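Local structure of DNA helicase RecQ (4Q48) at residues Gly39-Lys52 with Leu174-Arg188. The protein probably couples ATP hydrolysis to unwinding of duplex DNA in the 3'-5' direction, here as the catalytic core of the longer helicase. Residues are numbered along the deposited sequence; the frame is centred on the assembly and turned at random.
Sequences GGNALVLMPTGGGK and LPRVALTATADERTR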
ATOM      1  N   GLY A  39      -4.609  18.169  19.880  1.00 45.77           N
ATOM      2  CA  GLY A  39      -5.001  17.044  20.712  1.00 42.94           C
ATOM      3  C   GLY A  39      -5.839  15.958  20.070  1.00 41.60           C
ATOM      4  O   GLY A  39      -6.323  15.057  20.763  1.00 40.38           O
ATOM      5  N   GLY A  40      -6.010  16.023  18.752  1.00 44.54           N
ATOM      6  CA  GLY A  40      -6.873  15.075  18.069  1.00 46.18           C
ATOM      7  C   GLY A  40      -6.222  13.726  17.802  1.00 53.29           C
ATOM      8  O   GLY A  40      -5.059  13.504  18.146  1.00 52.08           O
ATOM      9  N   ASN A  41      -6.993  12.817  17.208  1.00 55.68           N
ATOM     10  CA  ASN A  41      -6.473  11.542  16.723  1.00 52.11           C
ATOM     11  C   ASN A  41      -6.455  11.594  15.215  1.00 51.78           C
ATOM     12  O   ASN A  41      -7.116  12.444  14.621  1.00 49.40           O
ATOM     13  CB  ASN A  41      -7.325  10.362  17.185  1.00 52.40           C
ATOM     14  CG  ASN A  41      -7.226  10.113  18.675  1.00 57.61           C
ATOM     15  OD1 ASN A  41      -6.344  10.655  19.353  1.00 55.72           O
ATOM     16  ND2 ASN A  41      -8.121   9.271  19.191  1.00 54.40           N
ATOM     17  N   ALA A  42      -5.709  10.692  14.589  1.00 54.22           N
ATOM     18  CA  ALA A  42      -5.570  10.739  13.135  1.00 53.41           C
ATOM     19  C   ALA A  42      -5.142   9.403  12.534  1.00 53.26           C
ATOM     20  O   ALA A  42      -4.453   8.602  13.170  1.00 53.86           O
ATOM     21  CB  ALA A  42      -4.595  11.825  12.742  1.00 49.91           C
ATOM     22  N   LEU A  43      -5.596   9.166  11.309  1.00 54.22           N
ATOM     23  CA  LEU A  43      -5.125   8.061  10.490  1.00 50.37           C
ATOM     24  C   LEU A  43      -4.465   8.643   9.264  1.00 54.12           C
ATOM     25  O   LEU A  43      -5.109   9.327   8.471  1.00 52.09           O
ATOM     26  CB  LEU A  43      -6.253   7.134  10.089  1.00 51.65           C
ATOM     27  CG  LEU A  43      -5.782   5.953   9.253  1.00 52.25           C
ATOM     28  CD1 LEU A  43      -4.600   5.285   9.925  1.00 56.57           C
ATOM     29  CD2 LEU A  43      -6.901   4.949   9.039  1.00 51.39           C
ATOM     30  N   VAL A  44      -3.164   8.412   9.144  1.00 53.09           N
ATOM     31  CA  VAL A  44      -2.378   9.008   8.076  1.00 53.66           C
ATOM     32  C   VAL A  44      -1.797   7.947   7.131  1.00 57.21           C
ATOM     33  O   VAL A  44      -1.107   7.018   7.556  1.00 57.96           O
ATOM     34  CB  VAL A  44      -1.254   9.894   8.648  1.00 53.26           C
ATOM     35  CG1 VAL A  44      -0.340  10.390   7.540  1.00 53.18           C
ATOM     36  CG2 VAL A  44      -1.854  11.067   9.400  1.00 52.75           C
ATOM     37  N   LEU A  45      -2.114   8.071   5.846  1.00 58.16           N
ATOM     38  CA  LEU A  45      -1.662   7.104   4.862  1.00 48.02           C
ATOM     39  C   LEU A  45      -0.839   7.860   3.832  1.00 48.55           C
ATOM     40  O   LEU A  45      -1.333   8.771   3.156  1.00 50.05           O
ATOM     41  CB  LEU A  45      -2.862   6.387   4.247  1.00 48.87           C
ATOM     42  CG  LEU A  45      -3.853   5.915   5.331  1.00 48.43           C
ATOM     43  CD1 LEU A  45      -5.124   6.741   5.265  1.00 56.77           C
ATOM     44  CD2 LEU A  45      -4.194   4.441   5.279  1.00 43.51           C
ATOM     45  N   MET A  46       0.462   7.573   3.823  1.00 49.08           N
ATOM     46  CA  MET A  46       1.385   8.279   2.935  1.00 49.79           C
ATOM     47  C   MET A  46       2.454   7.372   2.359  1.00 49.75           C
ATOM     48  O   MET A  46       2.820   6.373   2.965  1.00 50.79           O
ATOM     49  CB  MET A  46       2.056   9.433   3.684  1.00 48.92           C
ATOM     50  CG  MET A  46       1.155  10.634   3.878  1.00 54.02           C
ATOM     51  SD  MET A  46       2.023  12.178   4.240  1.00 61.09           S
ATOM     52  CE  MET A  46       3.584  11.923   3.417  1.00 57.44           C
ATOM     53  N   PRO A  47       2.980   7.727   1.188  1.00 53.04           N
ATOM     54  CA  PRO A  47       4.211   7.053   0.761  1.00 54.57           C
ATOM     55  C   PRO A  47       5.319   7.285   1.814  1.00 61.63           C
ATOM     56  O   PRO A  47       5.270   8.278   2.575  1.00 57.47           O
ATOM     57  CB  PRO A  47       4.555   7.718  -0.575  1.00 52.02           C
ATOM     58  CG  PRO A  47       3.662   8.922  -0.705  1.00 54.00           C
ATOM     59  CD  PRO A  47       2.533   8.791   0.271  1.00 51.86           C
ATOM     60  N   THR A  48       6.329   6.421   1.841  1.00 57.55           N
ATOM     61  CA  THR A  48       7.428   6.609   2.784  1.00 55.43           C
ATOM     62  C   THR A  48       8.234   7.870   2.459  1.00 59.66           C
ATOM     63  O   THR A  48       8.421   8.218   1.288  1.00 60.02           O
ATOM     64  CB  THR A  48       8.332   5.393   2.799  1.00 49.00           C
ATOM     65  OG1 THR A  48       7.512   4.216   2.886  1.00 59.49           O
ATOM     66  CG2 THR A  48       9.252   5.447   3.993  1.00 56.45           C
ATOM     67  N   GLY A  49       8.671   8.575   3.502  1.00 59.69           N
ATOM     68  CA  GLY A  49       9.448   9.794   3.341  1.00 48.19           C
ATOM     69  C   GLY A  49       9.423  10.655   4.589  1.00 53.48           C
ATOM     70  O   GLY A  49       8.517  10.537   5.427  1.00 55.91           O
ATOM     71  N   GLY A  50      10.418  11.525   4.726  1.00 48.67           N
ATOM     72  CA  GLY A  50      10.528  12.382   5.892  1.00 53.12           C
ATOM     73  C   GLY A  50       9.389  13.388   6.009  1.00 60.57           C
ATOM     74  O   GLY A  50       9.357  14.195   6.955  1.00 60.17           O
ATOM     75  N   GLY A  51       8.476  13.354   5.035  1.00 52.09           N
ATOM     76  CA  GLY A  51       7.269  14.155   5.061  1.00 52.67           C
ATOM     77  C   GLY A  51       6.257  13.420   5.933  1.00 62.02           C
ATOM     78  O   GLY A  51       5.562  14.029   6.751  1.00 62.27           O
ATOM     79  N   LYS A  52       6.209  12.095   5.799  1.00 55.40           N
ATOM     80  CA  LYS A  52       5.386  11.274   6.681  1.00 50.88           C
ATOM     81  C   LYS A  52       5.848  11.304   8.134  1.00 54.16           C
ATOM     82  O   LYS A  52       5.044  11.117   9.036  1.00 58.00           O
ATOM     83  CB  LYS A  52       5.351   9.825   6.203  1.00 51.87           C
ATOM     84  CG  LYS A  52       4.102   9.084   6.650  1.00 43.80           C
ATOM     85  CD  LYS A  52       4.119   7.639   6.239  1.00 40.79           C
ATOM     86  CE  LYS A  52       5.132   6.866   7.058  1.00 47.12           C
ATOM     87  NZ  LYS A  52       4.781   5.429   7.132  1.00 56.57           N
ATOM     88  N   LEU A 174      -4.511  11.188  25.813  1.00 50.85           N
ATOM     89  CA  LEU A 174      -3.408  11.506  24.890  1.00 46.83           C
ATOM     90  C   LEU A 174      -3.737  11.173  23.431  1.00 44.21           C
ATOM     91  O   LEU A 174      -4.322  10.121  23.145  1.00 45.77           O
ATOM     92  CB  LEU A 174      -2.137  10.773  25.303  1.00 45.61           C
ATOM     93  CG  LEU A 174      -1.543  11.183  26.656  1.00 47.87           C
ATOM     94  CD1 LEU A 174      -0.284  10.386  26.949  1.00 44.76           C
ATOM     95  CD2 LEU A 174      -1.286  12.679  26.761  1.00 44.57           C
ATOM     96  N   PRO A 175      -3.314  12.044  22.498  1.00 46.51           N
ATOM     97  CA  PRO A 175      -3.554  11.854  21.060  1.00 46.11           C
ATOM     98  C   PRO A 175      -2.867  10.613  20.497  1.00 41.85           C
ATOM     99  O   PRO A 175      -1.762  10.284  20.932  1.00 40.06           O
ATOM    100  CB  PRO A 175      -2.938  13.116  20.426  1.00 43.12           C
ATOM    101  CG  PRO A 175      -2.849  14.095  21.508  1.00 41.03           C
ATOM    102  CD  PRO A 175      -2.588  13.301  22.759  1.00 45.04           C
ATOM    103  N   ARG A 176      -3.527   9.950  19.550  1.00 44.09           N
ATOM    104  CA  ARG A 176      -2.967   8.806  18.830  1.00 45.68           C
ATOM    105  C   ARG A 176      -2.919   9.115  17.336  1.00 48.74           C
ATOM    106  O   ARG A 176      -3.967   9.321  16.724  1.00 51.36           O
ATOM    107  CB  ARG A 176      -3.816   7.548  19.007  1.00 41.22           C
ATOM    108  CG  ARG A 176      -3.453   6.658  20.154  1.00 43.46           C
ATOM    109  CD  ARG A 176      -4.446   5.498  20.291  1.00 56.68           C
ATOM    110  NE  ARG A 176      -5.849   5.879  20.099  1.00 56.44           N
ATOM    111  CZ  ARG A 176      -6.601   6.495  21.000  1.00 54.88           C
ATOM    112  NH1 ARG A 176      -6.088   6.825  22.179  1.00 64.08           N
ATOM    113  NH2 ARG A 176      -7.861   6.792  20.717  1.00 52.64           N
ATOM    114  N   VAL A 177      -1.742   9.133  16.722  1.00 45.05           N
ATOM    115  CA  VAL A 177      -1.735   9.209  15.263  1.00 46.85           C
ATOM    116  C   VAL A 177      -1.049   7.971  14.691  1.00 43.29           C
ATOM    117  O   VAL A 177       0.057   7.598  15.100  1.00 45.10           O
ATOM    118  CB  VAL A 177      -1.063  10.509  14.740  1.00 49.69           C
ATOM    119  CG1 VAL A 177       0.405  10.594  15.155  1.00 43.57           C
ATOM    120  CG2 VAL A 177      -1.199  10.589  13.242  1.00 47.44           C
ATOM    121  N   ALA A 178      -1.762   7.288  13.806  1.00 44.39           N
ATOM    122  CA  ALA A 178      -1.266   6.066  13.170  1.00 45.16           C
ATOM    123  C   ALA A 178      -0.966   6.357  11.714  1.00 47.53           C
ATOM    124  O   ALA A 178      -1.794   6.913  10.989  1.00 49.27           O
ATOM    125  CB  ALA A 178      -2.270   4.911  13.306  1.00 43.73           C
ATOM    126  N   LEU A 179       0.242   6.032  11.291  1.00 46.33           N
ATOM    127  CA  LEU A 179       0.637   6.328   9.927  1.00 44.94           C
ATOM    128  C   LEU A 179       1.057   5.068   9.190  1.00 52.53           C
ATOM    129  O   LEU A 179       1.690   4.180   9.779  1.00 57.18           O
ATOM    130  CB  LEU A 179       1.775   7.351   9.918  1.00 50.68           C
ATOM    131  CG  LEU A 179       1.672   8.503  10.923  1.00 48.64           C
ATOM    132  CD1 LEU A 179       2.487   8.169  12.175  1.00 46.95           C
ATOM    133  CD2 LEU A 179       2.129   9.807  10.307  1.00 47.73           C
ATOM    134  N   THR A 180       0.630   4.923   7.942  1.00 51.67           N
ATOM    135  CA  THR A 180       1.057   3.756   7.174  1.00 55.11           C
ATOM    136  C   THR A 180       1.326   4.108   5.706  1.00 54.20           C
ATOM    137  O   THR A 180       0.856   5.128   5.190  1.00 50.41           O
ATOM    138  CB  THR A 180       0.025   2.592   7.257  1.00 56.33           C
ATOM    139  OG1 THR A 180       0.541   1.434   6.578  1.00 53.86           O
ATOM    140  CG2 THR A 180      -1.317   2.992   6.666  1.00 47.35           C
ATOM    141  N   ALA A 181       2.080   3.238   5.039  1.00 62.12           N
ATOM    142  CA  ALA A 181       2.396   3.397   3.623  1.00 56.98           C
ATOM    143  C   ALA A 181       1.709   2.299   2.830  1.00 63.80           C
ATOM    144  O   ALA A 181       1.765   2.281   1.602  1.00 69.99           O
ATOM    145  CB  ALA A 181       3.898   3.378   3.387  1.00 56.24           C
ATOM    146  N   THR A 182       1.081   1.361   3.529  1.00 59.08           N
ATOM    147  CA  THR A 182       0.381   0.300   2.835  1.00 63.36           C
ATOM    148  C   THR A 182      -1.059   0.387   3.307  1.00 69.50           C
ATOM    149  O   THR A 182      -1.406  -0.028   4.420  1.00 65.59           O
ATOM    150  CB  THR A 182       0.969  -1.087   3.123  1.00 76.56           C
ATOM    151  OG1 THR A 182       0.243  -1.707   4.204  1.00 78.02           O
ATOM    152  CG2 THR A 182       2.467  -0.968   3.464  1.00 65.92           C
ATOM    153  N   ALA A 183      -1.914   0.819   2.395  1.00 72.23           N
ATOM    154  CA  ALA A 183      -3.274   1.212   2.738  1.00 69.00           C
ATOM    155  C   ALA A 183      -4.341   0.266   2.186  1.00 69.08           C
ATOM    156  O   ALA A 183      -5.412   0.714   1.760  1.00 65.73           O
ATOM    157  CB  ALA A 183      -3.526   2.645   2.261  1.00 59.30           C
ATOM    158  N   ASP A 184      -4.030  -1.031   2.173  1.00 68.33           N
ATOM    159  CA  ASP A 184      -5.020  -2.075   1.886  1.00 69.73           C
ATOM    160  C   ASP A 184      -6.361  -1.810   2.611  1.00 69.07           C
ATOM    161  O   ASP A 184      -6.389  -1.430   3.781  1.00 70.36           O
ATOM    162  CB  ASP A 184      -4.445  -3.446   2.253  1.00 71.98           C
ATOM    163  CG  ASP A 184      -5.139  -4.583   1.537  1.00 69.17           C
ATOM    164  OD1 ASP A 184      -6.199  -4.345   0.938  1.00 77.56           O
ATOM    165  OD2 ASP A 184      -4.620  -5.718   1.559  1.00 75.10           O
ATOM    166  N   GLU A 185      -7.464  -1.980   1.886  1.00 69.77           N
ATOM    167  CA  GLU A 185      -8.777  -1.486   2.291  1.00 67.04           C
ATOM    168  C   GLU A 185      -9.346  -2.249   3.482  1.00 67.46           C
ATOM    169  O   GLU A 185      -9.922  -1.648   4.386  1.00 72.06           O
ATOM    170  CB  GLU A 185      -9.716  -1.598   1.089  1.00 67.26           C
ATOM    171  CG  GLU A 185     -11.171  -1.223   1.264  1.00 61.82           C
ATOM    172  CD  GLU A 185     -12.012  -1.719   0.075  1.00 79.24           C
ATOM    173  OE1 GLU A 185     -11.450  -1.901  -1.038  1.00 79.79           O
ATOM    174  OE2 GLU A 185     -13.236  -1.933   0.244  1.00 85.89           O
ATOM    175  N   ARG A 186      -9.167  -3.565   3.487  1.00 71.28           N
ATOM    176  CA  ARG A 186      -9.302  -4.395   4.690  1.00 74.81           C
ATOM    177  C   ARG A 186      -8.325  -4.099   5.821  1.00 73.21           C
ATOM    178  O   ARG A 186      -8.597  -4.407   6.985  1.00 70.76           O
ATOM    179  CB  ARG A 186      -9.226  -5.874   4.304  1.00 73.82           C
ATOM    180  CG  ARG A 186     -10.578  -6.385   3.825  1.00 83.75           C
ATOM    181  CD  ARG A 186     -10.512  -7.778   3.246  1.00 88.30           C
ATOM    182  NE  ARG A 186      -9.488  -7.828   2.211  1.00 89.59           N
ATOM    183  CZ  ARG A 186      -9.279  -8.867   1.415  1.00 87.65           C
ATOM    184  NH1 ARG A 186     -10.031  -9.953   1.528  1.00 88.55           N
ATOM    185  NH2 ARG A 186      -8.324  -8.807   0.497  1.00 83.72           N
ATOM    186  N   THR A 187      -7.170  -3.556   5.470  1.00 75.68           N
ATOM    187  CA  THR A 187      -6.170  -3.185   6.463  1.00 74.69           C
ATOM    188  C   THR A 187      -6.462  -1.816   7.086  1.00 67.64           C
ATOM    189  O   THR A 187      -6.338  -1.648   8.298  1.00 69.45           O
ATOM    190  CB  THR A 187      -4.770  -3.179   5.847  1.00 74.65           C
ATOM    191  OG1 THR A 187      -4.588  -4.381   5.082  1.00 67.80           O
ATOM    192  CG2 THR A 187      -3.716  -3.087   6.942  1.00 77.36           C
ATOM    193  N   ARG A 188      -6.885  -0.862   6.262  1.00 62.00           N
ATOM    194  CA  ARG A 188      -7.318   0.451   6.746  1.00 67.17           C
ATOM    195  C   ARG A 188      -8.427   0.285   7.780  1.00 68.22           C
ATOM    196  O   ARG A 188      -8.511   1.037   8.749  1.00 65.29           O
ATOM    197  CB  ARG A 188      -7.825   1.304   5.580  1.00 61.03           C
ATOM    198  CG  ARG A 188      -6.779   1.670   4.550  1.00 63.43           C
ATOM    199  CD  ARG A 188      -7.222   2.881   3.754  1.00 64.22           C
ATOM    200  NE  ARG A 188      -8.378   2.545   2.917  1.00 64.57           N
ATOM    201  CZ  ARG A 188      -8.278   1.987   1.710  1.00 61.73           C
ATOM    202  NH1 ARG A 188      -7.087   1.737   1.197  1.00 53.27           N
ATOM    203  NH2 ARG A 188      -9.362   1.696   0.995  1.00 64.39           N
TER
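N41 and R176 meet where two neighbouring parallel strands begin. With CG beside its own backbone N (chi1 -69°), N41 turns OD1 onto the backbone N of R176 at 2.9 Å; the bond is nearly straight at hydrogen, although the donor stands above the carbonyl plane and not on a lone pair. This short polar side chain thus adds one rung before the ladder proper, while its CG lies over a face of the R176 guanidinium, the two planes 64° apart; R176 NE is held by the carbonyl of L195. Replacing N41 by alanine is likely to leave the backbone N of R176 without this acceptor and its guanidinium face less covered. Beyond it A42, V44 and M46 alternate with R176, A178 and T180 in five backbone hydrogen bonds. Side chains alternate too. Small and branched A42, V44 and V177 fit beneath helix 29-37, A42 CB meeting V177 CG2 at 3.6 Å; L179 CD2 lies alongside V44 CG1 at 3.8 Å and against K52 O. On the other face L45 runs beside T180, its CD2 touching T180 CG2 (3.5 Å) and, in a different direction, A183 CB (3.6 Å). T180 OG1 accepts from T182 N in an ST turn and also bonds H148. After strand 42-45 comes the P-loop, with G49, G51 and K52 of the ADP site, empty here; K52 forms a salt bridge with D145, as in RecA-like helicase domains.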